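Local coordinates for Tol-Pal system protein TolA (Pseudomonas aeruginosa, PDB 1LR0) that is an inner-membrane component of the Tol-Pal system, here its periplasmic C-terminal domain, and probably supports outer-membrane integrity and invagination during cell division, at residues A[25-30]-A[107-112]; A[36-41]-A[89-94]; A[51-56]-A[113-118]; A[60-65]-A[100-105]; A[67-72]-A[83-88]. All blocks are in the same frame, centred on the assembly; numbering follows the deposited sequence.

Contact 1 (A[25-30]-A[107-112]); sequences EVTGSL and SLYRQR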
# COMPACT_ATOMS: atom_id res chain seq x y z
N GLU A 25 -6.11 -8.12 8.33
CA GLU A 25 -4.93 -7.87 9.17
C GLU A 25 -3.61 -7.79 8.29
O GLU A 25 -2.68 -7.01 8.57
CB GLU A 25 -4.85 -8.96 10.24
CG GLU A 25 -3.71 -8.77 11.25
CD GLU A 25 -3.71 -9.82 12.41
OE1 GLU A 25 -4.66 -10.68 12.53
OE2 GLU A 25 -2.71 -9.79 13.20
N VAL A 26 -3.59 -8.56 7.20
CA VAL A 26 -2.42 -8.69 6.37
C VAL A 26 -2.26 -7.48 5.48
O VAL A 26 -1.22 -6.90 5.40
CB VAL A 26 -2.51 -10.01 5.48
CG1 VAL A 26 -1.44 -10.03 4.43
CG2 VAL A 26 -2.32 -11.24 6.40
N THR A 27 -3.31 -7.15 4.80
CA THR A 27 -3.33 -6.05 3.93
C THR A 27 -3.14 -4.72 4.72
O THR A 27 -2.51 -3.79 4.22
CB THR A 27 -4.66 -6.14 3.15
OG1 THR A 27 -4.55 -7.24 2.21
CG2 THR A 27 -4.87 -5.00 2.23
N GLY A 28 -3.65 -4.69 5.96
CA GLY A 28 -3.52 -3.56 6.83
C GLY A 28 -2.07 -3.39 7.20
O GLY A 28 -1.53 -2.28 7.22
N SER A 29 -1.44 -4.48 7.56
CA SER A 29 -0.12 -4.48 7.97
C SER A 29 0.83 -4.12 6.77
O SER A 29 1.77 -3.32 6.90
CB SER A 29 0.22 -5.83 8.51
OG SER A 29 1.63 -5.86 8.77
N LEU A 30 0.57 -4.66 5.61
CA LEU A 30 1.39 -4.31 4.45
C LEU A 30 1.19 -2.85 3.94
O LEU A 30 2.15 -2.23 3.49
CB LEU A 30 1.17 -5.32 3.33
CG LEU A 30 1.87 -6.65 3.62
CD1 LEU A 30 1.26 -7.75 2.74
CD2 LEU A 30 3.45 -6.55 3.47
N SER A 107 -2.96 -10.37 -7.22
CA SER A 107 -4.28 -9.83 -7.22
C SER A 107 -4.26 -8.41 -6.59
O SER A 107 -4.95 -7.55 -7.05
CB SER A 107 -5.18 -10.70 -6.38
OG SER A 107 -6.33 -9.96 -5.98
N LEU A 108 -3.45 -8.27 -5.55
CA LEU A 108 -3.51 -7.10 -4.73
C LEU A 108 -2.34 -6.13 -4.74
O LEU A 108 -2.55 -4.94 -4.43
CB LEU A 108 -3.65 -7.56 -3.32
CG LEU A 108 -5.11 -7.98 -3.05
CD1 LEU A 108 -5.22 -8.59 -1.68
CD2 LEU A 108 -6.09 -6.80 -3.15
N TYR A 109 -1.15 -6.62 -5.05
CA TYR A 109 0.07 -5.83 -4.81
C TYR A 109 0.93 -5.64 -5.98
O TYR A 109 1.80 -4.76 -5.96
CB TYR A 109 0.90 -6.33 -3.65
CG TYR A 109 0.27 -5.96 -2.32
CD1 TYR A 109 -0.62 -6.82 -1.65
CD2 TYR A 109 0.47 -4.71 -1.76
CE1 TYR A 109 -1.17 -6.49 -0.43
CE2 TYR A 109 -0.17 -4.35 -0.54
CZ TYR A 109 -0.99 -5.24 0.10
OH TYR A 109 -1.62 -4.93 1.32
N ARG A 110 0.69 -6.39 -7.05
CA ARG A 110 1.37 -6.09 -8.27
C ARG A 110 1.10 -4.70 -8.81
O ARG A 110 2.01 -4.01 -9.38
CB ARG A 110 1.08 -7.18 -9.33
CG ARG A 110 2.00 -7.09 -10.52
CD ARG A 110 1.81 -8.24 -11.55
NE ARG A 110 2.23 -9.57 -11.09
CZ ARG A 110 3.46 -10.12 -11.29
NH1 ARG A 110 4.43 -9.45 -11.87
NH2 ARG A 110 3.73 -11.35 -10.89
N GLN A 111 -0.13 -4.23 -8.67
CA GLN A 111 -0.45 -2.88 -9.02
C GLN A 111 -1.32 -2.49 -7.84
O GLN A 111 -2.29 -3.17 -7.56
CB GLN A 111 -1.26 -2.78 -10.30
CG GLN A 111 -0.46 -2.76 -11.62
CD GLN A 111 -1.25 -2.03 -12.71
OE1 GLN A 111 -0.67 -1.42 -13.57
NE2 GLN A 111 -2.59 -2.08 -12.63
N ARG A 112 -0.92 -1.50 -7.05
CA ARG A 112 -1.72 -1.16 -5.86
C ARG A 112 -1.86 0.37 -5.75
O ARG A 112 -0.83 1.06 -5.88
CB ARG A 112 -1.14 -1.65 -4.54
CG ARG A 112 -2.24 -1.70 -3.41
CD ARG A 112 -2.03 -2.57 -2.24
NE ARG A 112 -2.98 -2.39 -1.13
CZ ARG A 112 -4.18 -2.97 -1.05
NH1 ARG A 112 -4.57 -3.81 -1.99
NH2 ARG A 112 -4.94 -2.73 0.01

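Contact 2 (A[36-41]-A[89-94]); sequences NLVSQQ and RNVGRI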
# COMPACT_ATOMS: atom_id res chain seq x y z
N ASN A 36 4.67 3.68 5.89
CA ASN A 36 5.80 4.08 6.72
C ASN A 36 7.08 4.24 5.89
O ASN A 36 7.85 5.17 6.09
CB ASN A 36 6.03 3.10 7.85
CG ASN A 36 4.99 3.32 9.07
OD1 ASN A 36 5.42 3.57 10.16
ND2 ASN A 36 3.70 3.34 8.80
N LEU A 37 7.28 3.33 4.95
CA LEU A 37 8.54 3.37 4.14
C LEU A 37 8.59 4.58 3.24
O LEU A 37 9.63 5.27 3.12
CB LEU A 37 8.71 2.07 3.35
CG LEU A 37 8.89 0.81 4.21
CD1 LEU A 37 8.96 -0.44 3.24
CD2 LEU A 37 10.13 0.96 4.96
N VAL A 38 7.43 4.92 2.65
CA VAL A 38 7.29 6.11 1.81
C VAL A 38 7.45 7.34 2.69
O VAL A 38 8.11 8.27 2.33
CB VAL A 38 5.98 6.13 1.10
CG1 VAL A 38 5.75 7.42 0.36
CG2 VAL A 38 5.82 4.93 0.16
N SER A 39 6.93 7.32 3.89
CA SER A 39 7.06 8.48 4.75
C SER A 39 8.54 8.74 5.06
O SER A 39 9.01 9.87 5.12
CB SER A 39 6.32 8.23 6.09
OG SER A 39 4.90 8.12 5.90
N GLN A 40 9.30 7.69 5.29
CA GLN A 40 10.69 7.85 5.60
C GLN A 40 11.46 8.42 4.47
O GLN A 40 12.39 9.21 4.68
CB GLN A 40 11.30 6.48 5.82
CG GLN A 40 11.20 6.01 7.20
CD GLN A 40 11.30 4.49 7.27
OE1 GLN A 40 10.60 3.91 8.09
NE2 GLN A 40 12.16 3.86 6.43
N GLN A 41 11.07 8.08 3.28
CA GLN A 41 11.72 8.68 2.16
C GLN A 41 11.30 10.12 1.73
O GLN A 41 11.99 10.84 1.00
CB GLN A 41 11.54 7.90 0.91
CG GLN A 41 12.18 6.49 1.03
CD GLN A 41 13.76 6.53 0.99
OE1 GLN A 41 14.35 7.44 0.44
NE2 GLN A 41 14.37 5.57 1.56
N ARG A 89 9.23 5.71 -5.30
CA ARG A 89 10.39 5.14 -6.08
C ARG A 89 11.65 4.98 -5.19
O ARG A 89 12.42 4.00 -5.25
CB ARG A 89 10.68 5.95 -7.33
CG ARG A 89 9.56 6.16 -8.27
CD ARG A 89 9.06 4.85 -8.76
NE ARG A 89 10.12 4.09 -9.47
CZ ARG A 89 10.35 4.15 -10.76
NH1 ARG A 89 9.60 4.87 -11.60
NH2 ARG A 89 11.33 3.43 -11.21
N ASN A 90 11.88 5.93 -4.30
CA ASN A 90 12.99 5.89 -3.47
C ASN A 90 12.98 4.78 -2.42
O ASN A 90 14.02 4.44 -1.84
CB ASN A 90 13.15 7.26 -2.87
CG ASN A 90 13.77 8.25 -3.80
OD1 ASN A 90 14.54 7.88 -4.67
ND2 ASN A 90 13.46 9.52 -3.60
N VAL A 91 11.83 4.20 -2.14
CA VAL A 91 11.80 3.14 -1.20
C VAL A 91 12.54 1.95 -1.79
O VAL A 91 13.17 1.20 -1.05
CB VAL A 91 10.40 2.70 -0.94
CG1 VAL A 91 10.31 1.41 -0.30
CG2 VAL A 91 9.60 3.78 -0.16
N GLY A 92 12.45 1.81 -3.12
CA GLY A 92 13.28 0.85 -3.86
C GLY A 92 12.68 -0.55 -3.96
O GLY A 92 12.33 -1.05 -5.00
N ARG A 93 12.47 -1.11 -2.78
CA ARG A 93 11.97 -2.49 -2.59
C ARG A 93 11.27 -2.76 -1.28
O ARG A 93 11.70 -2.29 -0.25
CB ARG A 93 13.10 -3.51 -2.74
CG ARG A 93 14.35 -3.29 -1.87
CD ARG A 93 15.53 -4.23 -2.19
NE ARG A 93 15.25 -5.62 -2.06
CZ ARG A 93 15.51 -6.31 -0.98
NH1 ARG A 93 16.03 -5.73 0.06
NH2 ARG A 93 15.30 -7.61 -0.95
N ILE A 94 10.33 -3.66 -1.33
CA ILE A 94 9.59 -4.09 -0.18
C ILE A 94 9.59 -5.61 -0.17
O ILE A 94 8.53 -6.16 -0.56
CB ILE A 94 8.13 -3.48 -0.21
CG1 ILE A 94 8.26 -1.96 -0.37
CG2 ILE A 94 7.50 -3.77 1.09
CD1 ILE A 94 6.94 -1.20 -0.35
O HOH W 1 11.94 11.21 -1.88

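Contact 3 (A[51-56]-A[113-118]); sequences GMSVEV and RIIFKP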
# COMPACT_ATOMS: atom_id res chain seq x y z
N GLY A 51 -4.67 18.19 4.87
CA GLY A 51 -5.93 18.20 4.13
C GLY A 51 -5.78 17.71 2.73
O GLY A 51 -6.74 17.50 2.02
N MSE A 52 -4.54 17.66 2.23
CA MSE A 52 -4.31 17.15 0.89
C MSE A 52 -4.24 15.62 0.87
O MSE A 52 -3.81 14.97 1.88
CB MSE A 52 -2.94 17.74 0.33
CG MSE A 52 -2.94 19.25 0.09
SE MSE A 52 -1.13 19.68 -0.63
CE MSE A 52 -1.62 21.57 -1.10
N SER A 53 -4.56 15.04 -0.31
CA SER A 53 -4.48 13.62 -0.54
C SER A 53 -4.06 13.33 -1.94
O SER A 53 -4.60 13.95 -2.85
CB SER A 53 -5.93 12.98 -0.39
OG SER A 53 -6.21 12.86 0.95
N VAL A 54 -3.07 12.48 -2.14
CA VAL A 54 -2.74 12.04 -3.48
C VAL A 54 -2.82 10.53 -3.56
O VAL A 54 -2.35 9.83 -2.64
CB VAL A 54 -1.36 12.51 -3.94
CG1 VAL A 54 -0.22 11.95 -3.01
CG2 VAL A 54 -1.06 12.08 -5.37
N GLU A 55 -3.50 10.00 -4.58
CA GLU A 55 -3.47 8.56 -4.82
C GLU A 55 -2.37 8.23 -5.85
O GLU A 55 -2.34 8.76 -6.94
CB GLU A 55 -4.80 7.91 -5.33
CG GLU A 55 -4.86 6.40 -5.24
CD GLU A 55 -6.26 5.98 -5.72
OE1 GLU A 55 -6.58 6.69 -6.65
OE2 GLU A 55 -6.98 5.10 -5.22
N VAL A 56 -1.55 7.26 -5.50
CA VAL A 56 -0.46 6.83 -6.32
C VAL A 56 -0.59 5.38 -6.65
O VAL A 56 -0.82 4.58 -5.75
CB VAL A 56 0.89 6.99 -5.50
CG1 VAL A 56 2.01 6.39 -6.27
CG2 VAL A 56 1.14 8.48 -5.20
N ARG A 113 -3.06 0.90 -5.52
CA ARG A 113 -3.23 2.34 -5.36
C ARG A 113 -3.28 2.67 -3.91
O ARG A 113 -4.17 2.17 -3.19
CB ARG A 113 -4.53 2.77 -6.04
CG ARG A 113 -4.51 2.68 -7.54
CD ARG A 113 -5.90 2.97 -8.20
NE ARG A 113 -5.70 3.07 -9.63
CZ ARG A 113 -5.45 2.04 -10.44
NH1 ARG A 113 -5.40 0.78 -9.99
NH2 ARG A 113 -5.25 2.24 -11.75
N ILE A 114 -2.38 3.53 -3.46
CA ILE A 114 -2.33 3.94 -2.03
C ILE A 114 -2.52 5.46 -1.96
O ILE A 114 -2.01 6.19 -2.79
CB ILE A 114 -0.95 3.60 -1.52
CG1 ILE A 114 -0.68 2.07 -1.55
CG2 ILE A 114 -0.76 4.06 -0.12
CD1 ILE A 114 -1.51 1.32 -0.53
N ILE A 115 -3.28 5.93 -0.99
CA ILE A 115 -3.49 7.33 -0.78
C ILE A 115 -2.50 7.81 0.20
O ILE A 115 -2.37 7.27 1.29
CB ILE A 115 -4.92 7.53 -0.26
CG1 ILE A 115 -5.92 7.23 -1.40
CG2 ILE A 115 -5.13 8.99 0.20
CD1 ILE A 115 -7.38 7.26 -0.87
N PHE A 116 -1.81 8.86 -0.16
CA PHE A 116 -0.89 9.53 0.74
C PHE A 116 -1.33 10.91 1.13
O PHE A 116 -1.82 11.65 0.26
CB PHE A 116 0.49 9.64 0.07
CG PHE A 116 1.10 8.28 -0.22
CD1 PHE A 116 1.57 7.49 0.80
CD2 PHE A 116 1.20 7.78 -1.51
CE1 PHE A 116 2.16 6.26 0.55
CE2 PHE A 116 1.76 6.53 -1.71
CZ PHE A 116 2.26 5.80 -0.68
N LYS A 117 -1.11 11.31 2.38
CA LYS A 117 -1.43 12.65 2.91
C LYS A 117 -0.17 13.23 3.53
O LYS A 117 0.59 12.52 4.24
CB LYS A 117 -2.52 12.57 4.00
CG LYS A 117 -3.74 11.84 3.60
CD LYS A 117 -4.78 11.74 4.73
CE LYS A 117 -6.08 10.89 4.39
NZ LYS A 117 -6.99 11.04 5.65
N PRO A 118 0.06 14.50 3.39
CA PRO A 118 1.26 15.12 3.99
C PRO A 118 1.32 14.88 5.47
O PRO A 118 2.41 14.68 5.97
CB PRO A 118 1.06 16.61 3.73
CG PRO A 118 0.31 16.68 2.45
CD PRO A 118 -0.73 15.50 2.64

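Contact 4 (A[60-65]-A[100-105]); sequences MLPDGT and LPRATF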
# COMPACT_ATOMS: atom_id res chain seq x y z
N MSE A 60 4.87 -3.21 -8.53
CA MSE A 60 5.86 -4.06 -7.93
C MSE A 60 6.01 -5.43 -8.62
O MSE A 60 5.08 -5.93 -9.24
CB MSE A 60 5.58 -4.33 -6.45
CG MSE A 60 5.87 -3.10 -5.58
SE MSE A 60 5.54 -3.38 -3.73
CE MSE A 60 3.58 -2.85 -3.89
N LEU A 61 7.18 -6.02 -8.42
CA LEU A 61 7.40 -7.43 -8.77
C LEU A 61 7.21 -8.24 -7.57
O LEU A 61 7.36 -7.75 -6.46
CB LEU A 61 8.86 -7.64 -9.22
CG LEU A 61 9.23 -6.85 -10.45
CD1 LEU A 61 10.75 -6.97 -10.89
CD2 LEU A 61 8.27 -7.21 -11.59
N PRO A 62 6.97 -9.53 -7.73
CA PRO A 62 6.78 -10.39 -6.57
C PRO A 62 7.95 -10.38 -5.61
O PRO A 62 7.73 -10.68 -4.43
CB PRO A 62 6.69 -11.78 -7.20
CG PRO A 62 6.25 -11.51 -8.54
CD PRO A 62 6.82 -10.24 -9.00
N ASP A 63 9.16 -10.08 -6.03
CA ASP A 63 10.25 -10.04 -5.05
C ASP A 63 10.25 -8.72 -4.21
O ASP A 63 11.12 -8.57 -3.29
CB ASP A 63 11.64 -10.28 -5.66
CG ASP A 63 12.06 -9.20 -6.58
OD1 ASP A 63 11.36 -8.12 -6.67
OD2 ASP A 63 13.11 -9.33 -7.27
N GLY A 64 9.30 -7.82 -4.54
CA GLY A 64 9.14 -6.55 -3.80
C GLY A 64 9.76 -5.34 -4.42
O GLY A 64 9.55 -4.24 -3.92
N THR A 65 10.50 -5.52 -5.53
CA THR A 65 11.04 -4.39 -6.24
C THR A 65 9.96 -3.53 -6.81
O THR A 65 9.05 -4.01 -7.49
CB THR A 65 11.94 -4.87 -7.42
OG1 THR A 65 12.93 -5.74 -6.89
CG2 THR A 65 12.67 -3.76 -7.98
N LEU A 100 3.62 -13.12 0.76
CA LEU A 100 2.34 -13.41 0.18
C LEU A 100 2.44 -14.62 -0.78
O LEU A 100 3.37 -14.72 -1.54
CB LEU A 100 1.88 -12.24 -0.66
CG LEU A 100 1.65 -10.94 0.11
CD1 LEU A 100 1.29 -9.92 -0.84
CD2 LEU A 100 0.51 -11.17 1.07
N PRO A 101 1.41 -15.45 -0.81
CA PRO A 101 1.25 -16.42 -1.89
C PRO A 101 1.14 -15.62 -3.11
O PRO A 101 0.59 -14.53 -3.11
CB PRO A 101 -0.14 -17.02 -1.62
CG PRO A 101 -0.38 -16.84 -0.24
CD PRO A 101 0.31 -15.52 0.17
N ARG A 102 1.60 -16.20 -4.19
CA ARG A 102 1.69 -15.51 -5.40
C ARG A 102 0.38 -15.04 -5.93
O ARG A 102 0.34 -13.97 -6.57
CB ARG A 102 2.40 -16.36 -6.43
CG ARG A 102 2.54 -15.62 -7.74
CD ARG A 102 3.56 -14.46 -7.58
NE ARG A 102 4.54 -14.55 -8.64
CZ ARG A 102 5.78 -15.00 -8.49
NH1 ARG A 102 6.26 -15.37 -7.30
NH2 ARG A 102 6.52 -15.06 -9.56
N ALA A 103 -0.71 -15.79 -5.71
CA ALA A 103 -1.94 -15.33 -6.31
C ALA A 103 -2.41 -14.10 -5.57
O ALA A 103 -3.08 -13.28 -6.12
CB ALA A 103 -3.01 -16.38 -6.23
N THR A 104 -2.14 -14.05 -4.29
CA THR A 104 -2.55 -12.88 -3.51
C THR A 104 -1.73 -11.67 -3.97
O THR A 104 -2.27 -10.60 -4.24
CB THR A 104 -2.36 -13.15 -2.05
OG1 THR A 104 -3.10 -14.31 -1.67
CG2 THR A 104 -3.00 -12.02 -1.22
N PHE A 105 -0.42 -11.84 -4.08
CA PHE A 105 0.40 -10.79 -4.69
C PHE A 105 -0.14 -10.24 -5.97
O PHE A 105 -0.38 -9.01 -6.12
CB PHE A 105 1.82 -11.21 -4.99
CG PHE A 105 2.67 -10.07 -5.53
CD1 PHE A 105 3.11 -9.07 -4.68
CD2 PHE A 105 2.90 -9.94 -6.89
CE1 PHE A 105 3.84 -7.99 -5.17
CE2 PHE A 105 3.64 -8.88 -7.42
CZ PHE A 105 4.10 -7.89 -6.56

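Contact 5 (A[67-72]-A[83-88]); sequences TNASVS and SAVAAV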
# COMPACT_ATOMS: atom_id res chain seq x y z
N THR A 67 8.75 -1.05 -9.51
CA THR A 67 9.14 -0.68 -10.86
C THR A 67 8.49 0.52 -11.40
O THR A 67 8.89 0.99 -12.42
CB THR A 67 8.78 -1.84 -11.81
OG1 THR A 67 7.39 -2.21 -11.60
CG2 THR A 67 9.55 -3.03 -11.36
N ASN A 68 7.47 1.09 -10.74
CA ASN A 68 6.93 2.30 -11.28
C ASN A 68 6.01 2.88 -10.18
O ASN A 68 5.65 2.18 -9.24
CB ASN A 68 6.16 1.99 -12.54
CG ASN A 68 5.92 3.19 -13.37
OD1 ASN A 68 6.40 4.27 -13.10
ND2 ASN A 68 5.17 3.00 -14.42
N ALA A 69 5.74 4.17 -10.30
CA ALA A 69 4.80 4.88 -9.42
C ALA A 69 4.32 6.04 -10.24
O ALA A 69 5.11 6.70 -10.99
CB ALA A 69 5.51 5.33 -8.21
N SER A 70 3.03 6.26 -10.21
CA SER A 70 2.45 7.36 -10.89
C SER A 70 1.19 7.85 -10.14
O SER A 70 0.57 7.12 -9.42
CB SER A 70 2.03 6.95 -12.30
OG SER A 70 1.18 5.81 -12.18
N VAL A 71 0.82 9.07 -10.43
CA VAL A 71 -0.37 9.68 -9.82
C VAL A 71 -1.61 9.06 -10.43
O VAL A 71 -1.87 9.18 -11.62
CB VAL A 71 -0.34 11.09 -10.11
CG1 VAL A 71 -1.63 11.69 -9.62
CG2 VAL A 71 0.87 11.75 -9.34
N SER A 72 -2.42 8.46 -9.59
CA SER A 72 -3.74 7.98 -10.04
C SER A 72 -4.84 9.02 -9.77
O SER A 72 -5.84 9.05 -10.49
CB SER A 72 -4.11 6.62 -9.39
OG SER A 72 -3.99 6.71 -7.98
N SER A 83 6.29 14.81 -5.09
CA SER A 83 7.05 14.37 -3.90
C SER A 83 6.62 12.99 -3.39
O SER A 83 7.43 12.22 -2.89
CB SER A 83 6.91 15.41 -2.77
OG SER A 83 5.62 15.35 -2.11
N ALA A 84 5.35 12.67 -3.54
CA ALA A 84 4.91 11.33 -3.21
C ALA A 84 5.37 10.25 -4.17
O ALA A 84 5.83 9.21 -3.70
CB ALA A 84 3.38 11.28 -3.00
N VAL A 85 5.32 10.52 -5.46
CA VAL A 85 5.82 9.60 -6.47
C VAL A 85 7.33 9.37 -6.25
O VAL A 85 7.77 8.23 -6.22
CB VAL A 85 5.52 10.17 -7.87
CG1 VAL A 85 6.33 9.49 -9.00
CG2 VAL A 85 4.07 10.11 -8.14
N ALA A 86 8.09 10.42 -5.99
CA ALA A 86 9.54 10.26 -5.79
C ALA A 86 9.83 9.46 -4.56
O ALA A 86 10.74 8.61 -4.51
CB ALA A 86 10.27 11.64 -5.76
N ALA A 87 9.04 9.68 -3.52
CA ALA A 87 9.23 8.98 -2.28
C ALA A 87 8.96 7.47 -2.48
O ALA A 87 9.71 6.63 -1.94
CB ALA A 87 8.32 9.54 -1.09
N VAL A 88 7.90 7.14 -3.23
CA VAL A 88 7.62 5.77 -3.48
C VAL A 88 8.86 5.12 -4.17
O VAL A 88 9.25 4.04 -3.82
CB VAL A 88 6.36 5.52 -4.35
CG1 VAL A 88 6.19 4.03 -4.76
CG2 VAL A 88 5.09 5.95 -3.47

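Contact 1 (A[25-30]-A[107-112])
Thr27 and Leu108 mark the closest approach of the two backbones, with their CA atoms 8.7 Å apart, so side chains have to span the gap. On one side runs the middle of the long helix 4-41. On the other, the chain leaves helix 102-108 and enters strand 111-116 at Gln111. Tyr109 spans much of the distance: its ring extends toward the helix and sets the hydroxyl against the turn formed by Thr27 and Leu30. The OH atom of Tyr109 lies 3.2 Å from Thr27 O, but at an angle too poor for a hydrogen bond; its polar partner is Asp31, one turn further along. Leu30 comes up beside the phenol end, CB 3.9 Å from Tyr109 CZ. Thr27 turns its methyl anti to its own backbone N (chi1 of OG1 -72°), which points CG2 into the angle between the phenol and Arg112, 3.4 Å from Tyr109 OH and 3.2 Å from Arg112 NH2. Arg112 runs extended from CG to NE, and Tyr109 OH sits above one face of its guanidinium, displaced toward the rim. In the guanidinium plane NH1 makes a weak bond of 3.4 Å to Leu108 O, nearly straight at 169°, while NH2 forms a salt bridge to Asp31. With Tyr109 and Arg112 converging on its two oxygens, the Asp31 carboxylate is probably held in its ionised form. The cluster is a mixed polar and apolar junction near the middle of a two-layer alpha/beta domain, joining helix 4-41 to the turn that leads into strand 111-116.

Contact 2 (A[36-41]-A[89-94])
Mainly apolar packing sets Leu37, Val38 and Gln41, at the end of helix 4-41, against Asn90 and Val91 at the end of helix 78-91 and Ile94 in the loop beyond it. Val91 is the centre of the contact. Its CG2 rests on the backbone of the long helix, 3.6 Å from Leu37 O and 3.7 Å from Val38 N, and also meets Val38 CG2 at 4.0 Å, the two valines crossing at about a right angle. The other methyl, CG1, leans on Leu37 CB. Further out, Leu37 and Ile94 slide past each other in opposite directions, with Leu37 CD1 4.0 Å from Ile94 CG1. Both helices lie on the same face of the three-stranded antiparallel sheet in this domain of the TonB C-terminal family, and the contact fastens them to each other over it. Gly92, at a phi of 88°, turns the chain out of its helix and so brings Ile94 back against Leu37. At the polar end Gln41 is bent at chi2 (-73°), which folds its amide over Asn90: OE1 of Gln41 is 3.5 Å from Asn90 CB, and the two amide planes stand 53° apart. Their polar link runs through a water that donates to the backbone Gln41 O and accepts from Asn90 ND2, each at 2.9 Å. A bound zinc ion lies about 10 Å from the Gln41 side chain.

Contact 3 (A[51-56]-A[113-118])
Val54 holds CG1 between its backbone N and carbonyl carbon (chi1 61°), the crowded position, and this methyl thereby reaches Phe116 CB at 3.9 Å. Val56 takes the other choice: CG1 is anti to the backbone N, leaving CG2 to meet the edge of the Phe116 ring 3.8 Å from CD2. One face of that ring is covered by Ile114 CG2, so the three residues pack together with Val54 on the buried side of the sheet. There Val35 of helix 4-41 covers Ile114 and Phe116, with Val38 also on Phe116, while Phe80, Asp81 and Ala84 of helix 78-91 cover Val54. Glu55 and Ile115 point to the other side. Glu55 stretches out fully and brings its carboxylate across the aliphatic part of Arg113, Glu55 OE2 3.5 Å from Arg113 CB. The carboxylate and guanidinium planes stand 77° apart with Glu55 OE1 4.8 Å from Arg113 NE, too far for a bond; OE1 instead takes the hydroxyl of Ser72 on the next strand. The backbones run antiparallel. Val54 and Phe116 form one hydrogen-bonded pair, the bond from Phe116 N to Val54 O being 2.7 Å long. Val56 and Ile114 form another, with Val56 N 2.9 Å from Ile114 O. Between them lies the non-hydrogen-bonded pair Glu55-Ile115. Past the strand ends Pro118 CD abuts Met52 O at 3.2 Å. Two reciprocal pairs of nearly straight amide bonds thus fix the register, while the apolar face supplies burial and the Glu55-Arg113 attraction is probably only a modest addition.

Contact 4 (A[60-65]-A[100-105])
Pro62 and Phe105 make the main contact, a CH-pi interaction in which Pro62 CA stands over one face of the ring, 3.7 Å from the Phe105 centroid and 17° off its normal. Phe105 gets there with CG anti to the backbone N (chi1 -176°), which swings the ring out of its helix and into the hairpin turn. Apolar contacts continue this packing: Pro62 CD touches Phe105 CE2, and Met60, a selenomethionine here, places CB 3.9 Å from Phe105 CZ. The end of the ring also reaches backbone carbonyls, with Leu61 O 3.3 Å from Phe105 CZ and Met60 O near the ring edge. In a second kind of contact Pro62 packs over one face of the Arg102 guanidinium. Arg102 bends at chi2 and chi3, so that its end comes back toward the turn, and Pro62 CG sits 3.5 Å from Arg102 NE, offset toward the rim of the flat group. The turn is held by its own hydrogen bonds. It is a type I turn from Leu61 to Gly64, closed by Gly64 N to Leu61 O at 2.7 Å. Asp63 then forms an Asx turn, its OD1 gripped from one face of the carboxylate by Thr65 N at 3.0 Å and by Thr65 OG1 at 2.9 Å. This double hold probably stiffens the loop that presents Pro62. The hairpin joins strands 54-60 and 66-73, helix 102-108 lies against its turn, and Arg110, at the approach to strand 111-116, packs on both Pro62 and Phe105.

Contact 5 (A[67-72]-A[83-88])
Val85 and Val71 meet with their side chains crossed at about a right angle, the CG2 methyls 3.8 Å apart. Val85 holds CG1 anti to its backbone N (chi1 165°), which spreads its two methyls over neighbouring parts of the strand: CG2 goes to Val71, while CG1 settles 3.6 Å from Ala69 O. Ala69 itself points its CB at the helix and is received by Val88 one turn on, with Val88 CG1 3.7 Å from Ala69 CB. Val85 and Val88 thus approach the alanine methyl from two directions, Val88 more closely, since Val85 CG1 is 4.3 Å from Ala69 CB. Ser70, between the two contact residues, directs its side chain to the other side of the strand, where it meets Leu57 of strand 54-60. The axes of strand 67-71 and helix 83-88 approach to 7.7 Å and run almost antiparallel, at 166°; the backbones are nearest at Ala69 and Val85, whose CA atoms are 5.7 Å apart. The start of the strand is irregular. Thr67 and Asn68 both face Glu59 in a classic beta bulge, and Asn68 turns its amide back on the chain, OD1 accepting from Ala69 N at 2.9 Å with the donor lying above the carbonyl plane. This bent local bond probably steadies the Asn68 amide. A helix packed antiparallel on an outer strand of the sheet, as here, is found in two-layer alpha/beta domains and is in keeping with the TonB C-terminal fold.

Overall arrangement
Contacts 1 and 4 share helix 102-108 and lie 9 Å apart between centres; Arg110 joins them through Phe105 O (3.0 Å from Arg110 N) and Met60 N (3.1 Å from Arg110 O). Contacts 2 and 5, with centres 10 Å apart, use successive parts of helix 78-91. Contact 3 meets contact 5 through the sheet, where Glu55 O lies 2.7 Å from Ser72 N and the centres are 11 Å apart, and meets contact 2 through helix packing, Val38 CG2 reaching Phe116 CZ at 3.8 Å. Contacts 3 and 4 lie on opposite sides of the chain's centre, 23 Å apart. Bound zinc lies about 10 Å from the Gln41 side chain of contact 2 and about 13 Å from the Pro118 side chain of contact 3.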